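Local coordinates for protein benzyl alcohol dehydrogenase (Acinetobacter calcoaceticus, PDB 1F8F) that probably oxidises benzyl alcohol to benzaldehyde with NAD as hydride acceptor, as a zinc-containing, medium-chain type alcohol dehydrogenase with a Rossmann-fold coenzyme domain, at residues A191-T196 / E253-G258; E229-K232 / H238-N241; A249-I254 / V276-I281. One frame throughout, in Å; residues are numbered along the deposited sequence.

Contact 1. Residues A191-T196 / E253-G258; sequences ASSFVT and EITDGG. Unlike the reference sequence in segment 191-196: Phe194 (reference Leu).
Ser193 and Thr255 meet where the first strand of the Rossmann-fold domain, strand 193-197, starts beside the turn that ends helix 247-254. Across the two segments the meeting is small and carried by van der Waals contact: the methyl CG2 of Thr255 sits 3.9 Å from CB of Ser193 and equally close to its OG. Both side chains leave the backbone toward the opposing segment, the CA atoms of the pair being 6.9 Å apart, and the methyl thus covers the flank of the serine.

The first torsions of the two residues decide which group fills the interface. In Thr255, chi1 of 58° tucks OG1 between the backbone N and the carbonyl carbon, which leaves CG2 beside the backbone N and opposite the carbonyl carbon, directed at Ser193. The hydroxyl of Ser193 adopts the same kind of rotamer (chi1 72°), and there OG is engaged by the backbone N of Asn260 at the start of the neighbouring strand 259-264. OG of Ser193 lies 4.3 Å from the carbonyl O of Gly258, too far for a hydrogen bond.

Thr255 is the first residue to depart from helical backbone angles, and its side chain organises the turn that follows. OG1 is hydrogen-bonded to the carbonyl O of Ile251, one turn back in the helix, and accepts from the backbone N of Gly258, forming an ST motif. Gly257 and Gly258 both adopt backbone angles at which a CB would run into the preceding carbonyl O, so the chain can swing from the helix into strand 259-264 within a few residues. In the ST motif, the N-H of Gly258 reaches OG1 of Thr255 at 2.9 Å with a bent angle of 132° at the hydrogen.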
# COMPACT_ATOMS: atom_id res chain seq x y z
N ALA A 191 -0.21 -4.51 18.10
CA ALA A 191 0.87 -5.18 18.76
C ALA A 191 2.24 -4.48 18.57
O ALA A 191 3.19 -5.00 19.19
CB ALA A 191 1.03 -6.65 18.42
N SER A 192 2.33 -3.36 17.92
CA SER A 192 3.59 -2.65 17.73
C SER A 192 4.00 -1.72 18.88
O SER A 192 3.29 -1.53 19.88
CB SER A 192 3.53 -1.77 16.46
OG SER A 192 2.52 -0.72 16.56
N SER A 193 5.19 -1.12 18.69
CA SER A 193 5.75 -0.14 19.63
C SER A 193 5.76 1.25 18.99
O SER A 193 6.15 1.40 17.81
CB SER A 193 7.17 -0.59 20.00
OG SER A 193 8.11 -0.42 18.95
N PHE A 194 5.30 2.24 19.75
CA PHE A 194 5.21 3.65 19.36
C PHE A 194 5.80 4.59 20.40
O PHE A 194 5.62 4.40 21.63
CB PHE A 194 3.71 4.02 19.23
CG PHE A 194 3.46 5.49 18.96
CD1 PHE A 194 3.73 6.04 17.70
CD2 PHE A 194 2.96 6.31 19.99
CE1 PHE A 194 3.49 7.38 17.50
CE2 PHE A 194 2.74 7.65 19.72
CZ PHE A 194 3.00 8.20 18.49
N VAL A 195 6.37 5.72 20.01
CA VAL A 195 6.87 6.71 20.99
C VAL A 195 6.48 8.11 20.49
O VAL A 195 6.66 8.37 19.31
CB VAL A 195 8.42 6.74 21.18
CG1 VAL A 195 9.18 6.93 19.85
CG2 VAL A 195 8.89 7.86 22.13
N THR A 196 6.07 8.99 21.42
CA THR A 196 5.86 10.37 21.03
C THR A 196 6.94 11.30 21.60
O THR A 196 6.89 11.43 22.87
CB THR A 196 4.52 11.00 21.39
OG1 THR A 196 4.66 12.42 21.01
CG2 THR A 196 4.07 10.93 22.82
N GLU A 253 16.24 -0.34 25.01
CA GLU A 253 16.09 -1.50 25.94
C GLU A 253 14.64 -1.89 26.13
O GLU A 253 14.31 -3.08 26.18
CB GLU A 253 16.84 -1.28 27.25
CG GLU A 253 16.43 -0.13 28.16
CD GLU A 253 17.47 0.56 29.03
OE1 GLU A 253 18.68 0.25 29.03
OE2 GLU A 253 17.17 1.50 29.83
N ILE A 254 13.72 -0.94 26.24
CA ILE A 254 12.29 -1.19 26.42
C ILE A 254 11.69 -1.95 25.22
O ILE A 254 10.84 -2.83 25.43
CB ILE A 254 11.54 0.16 26.54
CG1 ILE A 254 11.88 0.83 27.91
CG2 ILE A 254 10.02 0.09 26.43
CD1 ILE A 254 11.37 2.28 28.06
N THR A 255 12.09 -1.65 23.98
CA THR A 255 11.52 -2.26 22.80
C THR A 255 12.38 -3.36 22.18
O THR A 255 12.17 -3.86 21.07
CB THR A 255 11.28 -1.24 21.66
OG1 THR A 255 12.51 -0.58 21.29
CG2 THR A 255 10.37 -0.12 22.13
N ASP A 256 13.39 -3.75 22.91
CA ASP A 256 14.34 -4.80 22.54
C ASP A 256 14.96 -4.50 21.18
O ASP A 256 14.80 -5.37 20.33
CB ASP A 256 13.71 -6.19 22.61
CG ASP A 256 14.73 -7.28 22.36
OD1 ASP A 256 15.93 -7.03 22.66
OD2 ASP A 256 14.35 -8.38 21.88
N GLY A 257 15.60 -3.35 20.97
CA GLY A 257 16.21 -3.01 19.68
C GLY A 257 15.81 -1.68 19.02
O GLY A 257 16.55 -1.17 18.13
N GLY A 258 14.69 -1.06 19.39
CA GLY A 258 14.36 0.24 18.73
C GLY A 258 12.87 0.31 18.49
O GLY A 258 12.32 -0.76 18.28

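Contact 2. Residues E229-K232 / H238-N241; sequences ELAK and HVIN
Val239 faces the last turns of helix 225-234 through a single methyl, CG1, which meets both Lys232 and Ala231. The closer approach is to the aliphatic part of the lysine, CG of Lys232 lying 3.9 Å from CG1 of Val239. The two side chains cross at about a right angle, and the lysine touches the valine with the root of its chain, CB and CG. Ala231, pointing toward the strand, adds a looser apolar contact, its CB 4.4 Å from the same CG1.

With chi1 of -71°, Val239 holds CG1 beside its backbone N and opposite its carbonyl carbon, the placing that turns this branch to the helix. Lys232 is bent at chi2 (-65°), and its remaining methylenes run on past the valine.

The helix and strand are the closing half of a beta-alpha-beta unit in the Rossmann fold, strand 217-222, helix 225-234 and strand 238-241, the last being an outermost strand of the parallel sheet within this chain.

Beyond the touching atoms, the ammonium of Lys232 donates to the carbonyl O of Ala236 and weakly to that of Thr237, tying the helix to the connection that leads into the strand. Ala231 also packs on Ala220 of strand 217-222 and on Leu204 of helix 201-213, while backbone hydrogen bonds pair His238 and Ile240 with Ala220 in the sheet.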
# COMPACT_ATOMS: atom_id res chain seq x y z
N GLU A 229 3.16 12.90 33.85
CA GLU A 229 2.23 12.17 34.69
C GLU A 229 0.87 11.98 34.03
O GLU A 229 0.20 10.98 34.22
CB GLU A 229 2.02 12.84 36.08
CG GLU A 229 3.40 13.31 36.59
CD GLU A 229 3.89 12.35 37.65
OE1 GLU A 229 4.02 12.72 38.85
OE2 GLU A 229 4.11 11.17 37.33
N LEU A 230 0.49 12.98 33.24
CA LEU A 230 -0.78 12.95 32.54
C LEU A 230 -0.65 11.89 31.45
O LEU A 230 -1.57 11.06 31.25
CB LEU A 230 -1.17 14.32 31.94
CG LEU A 230 -2.39 14.44 31.03
CD1 LEU A 230 -3.69 14.07 31.78
CD2 LEU A 230 -2.64 15.84 30.50
N ALA A 231 0.49 11.81 30.77
CA ALA A 231 0.56 10.81 29.70
C ALA A 231 0.23 9.40 30.19
O ALA A 231 -0.58 8.67 29.64
CB ALA A 231 1.91 10.84 29.00
N LYS A 232 0.89 9.02 31.26
CA LYS A 232 0.75 7.77 31.97
C LYS A 232 -0.67 7.48 32.44
O LYS A 232 -1.14 6.34 32.39
CB LYS A 232 1.56 7.93 33.27
CG LYS A 232 2.57 6.85 33.52
CD LYS A 232 1.90 5.50 33.75
CE LYS A 232 2.97 4.49 33.28
NZ LYS A 232 2.32 3.19 32.98
N HIS A 238 5.06 3.45 29.28
CA HIS A 238 6.33 3.92 29.72
C HIS A 238 6.46 5.42 29.48
O HIS A 238 5.91 5.91 28.48
CB HIS A 238 7.57 3.31 29.00
CG HIS A 238 7.64 1.83 29.13
ND1 HIS A 238 6.78 0.98 28.43
CD2 HIS A 238 8.42 1.04 29.92
CE1 HIS A 238 7.05 -0.27 28.78
NE2 HIS A 238 8.03 -0.26 29.71
N VAL A 239 7.04 6.11 30.49
CA VAL A 239 7.30 7.54 30.41
C VAL A 239 8.79 7.75 30.66
O VAL A 239 9.40 6.96 31.38
CB VAL A 239 6.45 8.38 31.38
CG1 VAL A 239 4.99 8.38 30.89
CG2 VAL A 239 6.57 7.97 32.85
N ILE A 240 9.46 8.74 30.06
CA ILE A 240 10.86 9.04 30.16
C ILE A 240 11.13 10.55 30.22
O ILE A 240 10.70 11.34 29.36
CB ILE A 240 11.63 8.53 28.89
CG1 ILE A 240 11.82 7.02 28.86
CG2 ILE A 240 13.00 9.16 28.69
CD1 ILE A 240 12.05 6.50 27.46
N ASN A 241 11.93 10.98 31.18
CA ASN A 241 12.35 12.38 31.31
C ASN A 241 13.67 12.57 30.59
O ASN A 241 14.70 12.13 31.08
CB ASN A 241 12.43 12.75 32.79
CG ASN A 241 12.59 14.23 33.11
OD1 ASN A 241 13.33 14.97 32.45
ND2 ASN A 241 11.90 14.71 34.14

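Contact 3. Residues A249-I254 / V276-I281; sequences AAIKEI and VDALGI
Ile251 and Ala278 make the apolar part of this contact, between helix 247-254 and the turn that follows helix 269-277. CG2 of Ile251 lies 4.1 Å from CB of Ala278 and 4.0 Å from the carbonyl O of the same residue, so the methyl rests against both the side chain and the backbone of the alanine. The isoleucine has CG2 opposite its backbone N and CG1 beside it (chi1 -61°), which sends the short branch to the alanine.

Lys252 brings a second kind of contact, largely through its hydrocarbon chain. Its chain extends toward the other segment, and CE of Lys252 approaches the carbonyl O of Asp277 to 3.4 Å. A bend at chi4 (-98°) turns the ammonium off the line of the methylenes, and NZ of Lys252 stays 4.0 Å from that same oxygen of Asp277.

Two waters bridge the polar atoms, loosely. One lies 2.9 Å from the carbonyl O of Asp277, to which it probably donates, and takes a weak bond from NZ of Lys252; the other bridges NZ of Lys252 and the carbonyl O of Leu279 by weak bonds alone. The carboxylate of Asp277 is committed to a salt bridge with Lys273, a turn earlier in its own helix.

Around this pairing, Ile251 also packs on Ile240, Val195, Trp197 and Val259, reaching three strands of the Rossmann sheet, while Ala278 and Gly280 bond through their backbones to Val259 and Leu279 packs against Ala262 and Ile285, of strands 259-264 and 283-287.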
# COMPACT_ATOMS: atom_id res chain seq x y z
N ALA A 249 18.73 5.15 24.71
CA ALA A 249 19.13 3.93 25.37
C ALA A 249 17.89 3.35 26.08
O ALA A 249 17.72 2.15 25.97
CB ALA A 249 20.22 4.18 26.41
N ALA A 250 17.12 4.25 26.71
CA ALA A 250 15.93 3.72 27.37
C ALA A 250 15.00 3.15 26.29
O ALA A 250 14.59 1.99 26.38
CB ALA A 250 15.31 4.78 28.27
N ILE A 251 14.63 3.89 25.27
CA ILE A 251 13.74 3.35 24.21
C ILE A 251 14.32 2.07 23.67
O ILE A 251 13.53 1.12 23.54
CB ILE A 251 13.50 4.36 23.06
CG1 ILE A 251 12.84 5.61 23.60
CG2 ILE A 251 12.63 3.72 21.96
CD1 ILE A 251 12.71 6.87 22.84
N LYS A 252 15.60 1.90 23.35
CA LYS A 252 16.09 0.64 22.78
C LYS A 252 15.98 -0.56 23.69
O LYS A 252 15.58 -1.68 23.25
CB LYS A 252 17.55 0.83 22.34
CG LYS A 252 17.77 1.25 20.88
CD LYS A 252 19.14 1.87 20.72
CE LYS A 252 19.38 2.41 19.33
NZ LYS A 252 20.15 1.47 18.44
N GLU A 253 16.24 -0.34 25.01
CA GLU A 253 16.09 -1.50 25.94
C GLU A 253 14.64 -1.89 26.13
O GLU A 253 14.31 -3.08 26.18
CB GLU A 253 16.84 -1.28 27.25
CG GLU A 253 16.43 -0.13 28.16
CD GLU A 253 17.47 0.56 29.03
OE1 GLU A 253 18.68 0.25 29.03
OE2 GLU A 253 17.17 1.50 29.83
N ILE A 254 13.72 -0.94 26.24
CA ILE A 254 12.29 -1.19 26.42
C ILE A 254 11.69 -1.95 25.22
O ILE A 254 10.84 -2.83 25.43
CB ILE A 254 11.54 0.16 26.54
CG1 ILE A 254 11.88 0.83 27.91
CG2 ILE A 254 10.02 0.09 26.43
CD1 ILE A 254 11.37 2.28 28.06
N VAL A 276 15.43 9.55 15.17
CA VAL A 276 15.84 8.64 14.07
C VAL A 276 16.74 7.58 14.67
O VAL A 276 16.47 6.39 14.44
CB VAL A 276 16.55 9.40 12.93
CG1 VAL A 276 16.86 8.48 11.76
CG2 VAL A 276 15.67 10.50 12.40
N ASP A 277 17.70 7.91 15.54
CA ASP A 277 18.53 6.88 16.17
C ASP A 277 17.77 5.84 16.97
O ASP A 277 18.23 4.70 17.14
CB ASP A 277 19.53 7.49 17.18
CG ASP A 277 20.55 8.41 16.55
OD1 ASP A 277 20.72 8.45 15.33
OD2 ASP A 277 21.25 9.20 17.19
N ALA A 278 16.66 6.18 17.63
CA ALA A 278 15.96 5.20 18.46
C ALA A 278 14.99 4.30 17.72
O ALA A 278 14.32 3.43 18.31
CB ALA A 278 15.18 5.94 19.56
N LEU A 279 14.79 4.46 16.44
CA LEU A 279 13.97 3.58 15.62
C LEU A 279 14.68 2.23 15.54
O LEU A 279 15.92 2.16 15.55
CB LEU A 279 13.85 4.22 14.26
CG LEU A 279 13.08 5.53 14.11
CD1 LEU A 279 13.14 5.99 12.67
CD2 LEU A 279 11.64 5.39 14.58
N GLY A 280 13.93 1.13 15.41
CA GLY A 280 14.48 -0.20 15.23
C GLY A 280 14.52 -0.52 13.73
O GLY A 280 14.25 0.41 12.94
N ILE A 281 14.92 -1.72 13.33
CA ILE A 281 14.97 -2.06 11.89
C ILE A 281 13.63 -1.75 11.22
O ILE A 281 12.57 -2.10 11.75
CB ILE A 281 15.31 -3.54 11.66
CG1 ILE A 281 16.74 -3.81 12.18
CG2 ILE A 281 15.22 -4.07 10.22
CD1 ILE A 281 16.91 -5.29 12.57
O HOH W 1 20.81 3.82 16.04
O HOH W 2 19.14 1.26 15.13

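How the contacts relate
All three contacts belong to the parallel sheet of the coenzyme-binding domain and the helices beside it. Contacts 1 and 3 are close neighbours, with centres about 7 Å apart; they share Glu253 and Ile254 of helix 247-254, and a probable hydrogen bond links the N of Gly257 to the O of Lys252. Contact 2 lies farther off, its centre about 15 Å from that of contact 1 and about 17 Å from that of contact 3, but Ile240 of its strand packs on Ala250 and Ile251. Along the chain, contact 2 falls between the two segments of contact 1; contact 3 opens after contact 2, at 249-254, where contact 1 is closing. Helix 247-254 thus joins outer strand 238-241 to the NAD-binding fold's central strands.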